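Local coordinates for beta-hydroxyacyl-(Acyl-carrier-protein) dehydratase FabA/FabZ (Xenorhabdus doucetiae, PDB 6QSR) that forms part of the ApeI:P dehydratase heterocomplex of aryl polyene pigment biosynthesis, where it probably acts as a hotdog-fold lyase, at residues A120-N132 / F143-V155. Residues are numbered along the deposited sequence; the frame is centred on the assembly and turned at random.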
loop_
_atom_site.group_PDB
_atom_site.type_symbol
_atom_site.label_atom_id
_atom_site.label_comp_id
_atom_site.label_asym_id
_atom_site.label_seq_id
_atom_site.Cartn_x
_atom_site.Cartn_y
_atom_site.Cartn_z
ATOM N N ALA B 120 11.505 5.869 -8.047
ATOM C CA ALA B 120 11.000 4.591 -8.562
ATOM C C ALA B 120 12.078 3.529 -8.502
ATOM O O ALA B 120 13.277 3.847 -8.463
ATOM C CB ALA B 120 10.491 4.748 -9.988
ATOM N N PHE B 121 11.653 2.266 -8.475
ATOM C CA PHE B 121 12.592 1.140 -8.517
ATOM C C PHE B 121 12.778 0.708 -9.961
ATOM O O PHE B 121 11.811 0.350 -10.642
ATOM C CB PHE B 121 12.073 -0.033 -7.684
ATOM C CG PHE B 121 11.798 0.317 -6.246
ATOM C CD1 PHE B 121 10.500 0.558 -5.809
ATOM C CD2 PHE B 121 12.839 0.401 -5.321
ATOM C CE1 PHE B 121 10.246 0.878 -4.474
ATOM C CE2 PHE B 121 12.592 0.716 -3.985
ATOM C CZ PHE B 121 11.292 0.969 -3.572
ATOM N N THR B 122 14.027 0.713 -10.419
ATOM C CA THR B 122 14.314 0.476 -11.823
ATOM C C THR B 122 14.073 -0.984 -12.202
ATOM O O THR B 122 14.276 -1.901 -11.398
ATOM C CB THR B 122 15.745 0.917 -12.202
ATOM O OG1 THR B 122 16.684 0.278 -11.345
ATOM C CG2 THR B 122 15.902 2.422 -12.055
ATOM N N GLN B 123 13.597 -1.166 -13.430
ATOM C CA GLN B 123 13.460 -2.464 -14.085
ATOM C C GLN B 123 14.732 -3.292 -13.919
ATOM O O GLN B 123 15.830 -2.780 -14.138
ATOM C CB GLN B 123 13.207 -2.241 -15.586
ATOM C CG GLN B 123 12.730 -3.467 -16.339
ATOM C CD GLN B 123 11.250 -3.399 -16.631
ATOM O OE1 GLN B 123 10.819 -2.718 -17.573
ATOM N NE2 GLN B 123 10.453 -4.085 -15.813
ATOM N N GLY B 124 14.579 -4.554 -13.518
ATOM C CA GLY B 124 15.712 -5.445 -13.233
ATOM C C GLY B 124 16.215 -5.480 -11.789
ATOM O O GLY B 124 17.032 -6.337 -11.447
ATOM N N SER B 125 15.756 -4.556 -10.945
ATOM C CA SER B 125 16.147 -4.536 -9.536
ATOM C C SER B 125 15.587 -5.730 -8.770
ATOM O O SER B 125 14.394 -6.013 -8.849
ATOM C CB SER B 125 15.669 -3.256 -8.853
ATOM O OG SER B 125 16.206 -2.110 -9.476
ATOM N N VAL B 126 16.461 -6.415 -8.039
ATOM C CA VAL B 126 16.078 -7.460 -7.096
ATOM C C VAL B 126 15.927 -6.800 -5.732
ATOM O O VAL B 126 16.897 -6.294 -5.174
ATOM C CB VAL B 126 17.117 -8.598 -7.074
ATOM C CG1 VAL B 126 16.719 -9.691 -6.087
ATOM C CG2 VAL B 126 17.253 -9.172 -8.474
ATOM N N LEU B 127 14.692 -6.759 -5.229
ATOM C CA LEU B 127 14.372 -6.047 -3.991
ATOM C C LEU B 127 14.260 -6.993 -2.795
ATOM O O LEU B 127 13.534 -7.983 -2.848
ATOM C CB LEU B 127 13.066 -5.253 -4.170
ATOM C CG LEU B 127 13.126 -4.153 -5.240
ATOM C CD1 LEU B 127 11.822 -3.384 -5.246
ATOM C CD2 LEU B 127 14.301 -3.201 -5.021
ATOM N N ASP B 128 14.984 -6.679 -1.725
ATOM C CA ASP B 128 14.898 -7.424 -0.459
ATOM C C ASP B 128 14.052 -6.635 0.520
ATOM O O ASP B 128 14.409 -5.513 0.886
ATOM C CB ASP B 128 16.286 -7.676 0.133
ATOM C CG ASP B 128 17.074 -8.696 -0.661
ATOM O OD1 ASP B 128 16.568 -9.825 -0.849
ATOM O OD2 ASP B 128 18.195 -8.365 -1.106
ATOM N N ILE B 129 12.926 -7.218 0.931
ATOM C CA ILE B 129 12.029 -6.579 1.885
ATOM C C ILE B 129 12.211 -7.261 3.249
ATOM O O ILE B 129 11.909 -8.444 3.405
ATOM C CB ILE B 129 10.566 -6.624 1.397
ATOM C CG1 ILE B 129 10.434 -5.913 0.034
ATOM C CG2 ILE B 129 9.644 -5.941 2.396
ATOM C CD1 ILE B 129 10.608 -6.812 -1.163
ATOM N N GLN B 130 12.734 -6.511 4.218
ATOM C CA GLN B 130 13.088 -7.055 5.542
ATOM C C GLN B 130 12.351 -6.273 6.625
ATOM O O GLN B 130 12.595 -5.073 6.792
ATOM C CB GLN B 130 14.604 -6.996 5.751
ATOM C CG GLN B 130 15.359 -8.052 4.954
ATOM C CD GLN B 130 16.865 -8.011 5.168
ATOM O OE1 GLN B 130 17.386 -8.572 6.139
ATOM N NE2 GLN B 130 17.576 -7.368 4.246
ATOM N N MET B 131 11.438 -6.947 7.331
ATOM C CA MET B 131 10.622 -6.328 8.391
ATOM C C MET B 131 10.987 -6.900 9.774
ATOM O O MET B 131 11.181 -8.112 9.915
ATOM C CB MET B 131 9.124 -6.531 8.126
ATOM C CG MET B 131 8.635 -6.133 6.729
ATOM S SD MET B 131 8.985 -4.404 6.356
ATOM C CE MET B 131 7.781 -3.557 7.384
ATOM N N ASN B 132 11.067 -6.014 10.770
ATOM C CA ASN B 132 11.386 -6.355 12.166
ATOM C C ASN B 132 10.182 -6.067 13.057
ATOM O O ASN B 132 9.636 -4.959 13.034
ATOM C CB ASN B 132 12.555 -5.508 12.675
ATOM C CG ASN B 132 13.839 -5.774 11.939
ATOM O OD1 ASN B 132 14.134 -6.906 11.571
ATOM N ND2 ASN B 132 14.632 -4.731 11.748
ATOM N N PHE B 143 5.468 -2.906 12.868
ATOM C CA PHE B 143 6.743 -3.373 12.319
ATOM C C PHE B 143 7.569 -2.216 11.774
ATOM O O PHE B 143 7.018 -1.292 11.177
ATOM C CB PHE B 143 6.508 -4.360 11.164
ATOM C CG PHE B 143 6.022 -5.722 11.589
ATOM C CD1 PHE B 143 4.698 -5.920 11.982
ATOM C CD2 PHE B 143 6.871 -6.822 11.542
ATOM C CE1 PHE B 143 4.246 -7.179 12.368
ATOM C CE2 PHE B 143 6.421 -8.084 11.912
ATOM C CZ PHE B 143 5.108 -8.260 12.324
ATOM N N GLU B 144 8.885 -2.279 11.977
ATOM C CA GLU B 144 9.830 -1.393 11.286
ATOM C C GLU B 144 10.366 -2.166 10.083
ATOM O O GLU B 144 10.464 -3.399 10.133
ATOM C CB GLU B 144 10.966 -0.988 12.219
ATOM C CG GLU B 144 11.816 0.162 11.699
ATOM C CD GLU B 144 12.679 0.789 12.782
ATOM O OE1 GLU B 144 12.946 2.007 12.685
ATOM O OE2 GLU B 144 13.082 0.076 13.730
ATOM N N GLY B 145 10.712 -1.449 9.013
ATOM C CA GLY B 145 11.032 -2.085 7.735
ATOM C C GLY B 145 12.137 -1.455 6.916
ATOM O O GLY B 145 12.432 -0.274 7.052
ATOM N N GLU B 146 12.727 -2.266 6.045
ATOM C CA GLU B 146 13.753 -1.812 5.126
ATOM C C GLU B 146 13.611 -2.539 3.782
ATOM O O GLU B 146 13.443 -3.766 3.755
ATOM C CB GLU B 146 15.114 -2.072 5.762
ATOM C CG GLU B 146 16.334 -1.820 4.899
ATOM C CD GLU B 146 17.578 -2.388 5.551
ATOM O OE1 GLU B 146 18.102 -3.404 5.042
ATOM O OE2 GLU B 146 18.003 -1.838 6.592
ATOM N N ILE B 147 13.638 -1.772 2.687
ATOM C CA ILE B 147 13.827 -2.318 1.342
ATOM C C ILE B 147 15.254 -1.994 0.903
ATOM O O ILE B 147 15.675 -0.836 0.938
ATOM C CB ILE B 147 12.804 -1.785 0.319
ATOM C CG1 ILE B 147 11.382 -2.040 0.831
ATOM C CG2 ILE B 147 12.992 -2.455 -1.048
ATOM C CD1 ILE B 147 10.285 -1.704 -0.147
ATOM N N SER B 148 15.975 -3.033 0.493
ATOM C CA SER B 148 17.340 -2.913 0.003
ATOM C C SER B 148 17.512 -3.636 -1.334
ATOM O O SER B 148 16.694 -4.487 -1.717
ATOM C CB SER B 148 18.317 -3.456 1.047
ATOM O OG SER B 148 18.146 -4.849 1.245
ATOM N N CYS B 149 18.571 -3.263 -2.049
ATOM C CA CYS B 149 18.936 -3.892 -3.310
ATOM C C CYS B 149 20.434 -4.136 -3.268
ATOM O O CYS B 149 21.208 -3.175 -3.223
ATOM C CB CYS B 149 18.575 -3.002 -4.505
ATOM S SG CYS B 149 19.064 -3.735 -6.086
ATOM N N TYR B 150 20.821 -5.413 -3.266
ATOM C CA TYR B 150 22.228 -5.836 -3.049
ATOM C C TYR B 150 22.921 -5.109 -1.878
ATOM O O TYR B 150 24.045 -4.598 -1.998
ATOM C CB TYR B 150 23.014 -5.735 -4.365
ATOM C CG TYR B 150 22.759 -6.902 -5.292
ATOM C CD1 TYR B 150 23.514 -8.069 -5.182
ATOM C CD2 TYR B 150 21.759 -6.852 -6.266
ATOM C CE1 TYR B 150 23.288 -9.154 -6.017
ATOM C CE2 TYR B 150 21.523 -7.935 -7.109
ATOM C CZ TYR B 150 22.294 -9.083 -6.978
ATOM O OH TYR B 150 22.083 -10.166 -7.802
ATOM N N GLY B 151 22.223 -5.058 -0.745
ATOM C CA GLY B 151 22.744 -4.438 0.472
ATOM C C GLY B 151 22.592 -2.928 0.594
ATOM O O GLY B 151 22.777 -2.387 1.681
ATOM N N THR B 152 22.275 -2.239 -0.503
ATOM C CA THR B 152 22.039 -0.795 -0.460
ATOM C C THR B 152 20.616 -0.541 -0.009
ATOM O O THR B 152 19.664 -0.994 -0.662
ATOM C CB THR B 152 22.260 -0.144 -1.837
ATOM O OG1 THR B 152 23.596 -0.417 -2.265
ATOM C CG2 THR B 152 22.067 1.366 -1.775
ATOM N N VAL B 153 20.478 0.186 1.096
ATOM C CA VAL B 153 19.162 0.509 1.657
ATOM C C VAL B 153 18.503 1.595 0.798
ATOM O O VAL B 153 19.064 2.674 0.629
ATOM C CB VAL B 153 19.276 0.995 3.122
ATOM C CG1 VAL B 153 17.930 1.465 3.639
ATOM C CG2 VAL B 153 19.842 -0.113 4.010
ATOM N N LEU B 154 17.313 1.295 0.277
ATOM C CA LEU B 154 16.539 2.215 -0.558
ATOM C C LEU B 154 15.302 2.802 0.120
ATOM O O LEU B 154 14.863 3.879 -0.271
ATOM C CB LEU B 154 16.094 1.499 -1.832
ATOM C CG LEU B 154 17.198 0.993 -2.757
ATOM C CD1 LEU B 154 16.559 0.263 -3.927
ATOM C CD2 LEU B 154 18.087 2.120 -3.253
ATOM N N VAL B 155 14.722 2.083 1.086
ATOM C CA VAL B 155 13.538 2.539 1.814
ATOM C C VAL B 155 13.657 2.126 3.277
ATOM O O VAL B 155 14.103 1.019 3.569
ATOM C CB VAL B 155 12.231 1.924 1.241
ATOM C CG1 VAL B 155 11.008 2.555 1.894
ATOM C CG2 VAL B 155 12.167 2.089 -0.267
HETATM O O HOH W 1 18.954 -7.577 -3.788
HETATM O O HOH W 2 19.776 -6.293 -0.359
HETATM O O HOH W 3 16.189 -5.141 3.143
#
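Met131 packs hard against Gly145: its chain, bent at chi2 and again at chi3 (-73°), brings SD over the Gly145 backbone, 3.4 Å from its CA. The two form a non-hydrogen-bonded antiparallel pair, and the glycine's lack of a side chain allows SD and CE this close approach. CE also meets Phe143 CB, while helix 79-97 touches Met131 through Met83 and Ala86. Farther along this buried face Ile129 and Ile147 run alongside each other, their CG1 atoms 4.1 Å apart. The Phe121 ring extends the apolar layer: Val155 CG2 reaches CZ at the ring edge (3.6 Å), Leu154 CD1 also lies near the ring plane, and Leu127 CD1 sits over one face. Leu154 and Val155 both oppose Ile147, whose O accepts from both their N atoms, a classic beta bulge. Strands 126-132 and 143-149 run antiparallel at 158°, with six backbone hydrogen bonds linking Asp128 to Ser148, Gln130 to Glu146 and Asn132 to Glu144; they belong to the curved sheet that wraps helix 79-97 in the hotdog fold. The side chains of those three pairs form the looser, wetter face. Gln130 and Glu146 extend together with amide and carboxylate planes 81° apart, yet NE2 and OE1 stay 4.1 Å apart; NE2 instead donates to a water that also bonds Ser148 OG and Asp128 O. A second water joins Asp128 OD2 (2.7 Å) to Ser148 OG and Gly151 N, and a third links OD2, Val126 O and Tyr150 N, tying the type I' turn 149-152 to the neighbouring strand. Gln55 and His53 of strand 51-57 hold Asp128 OD1.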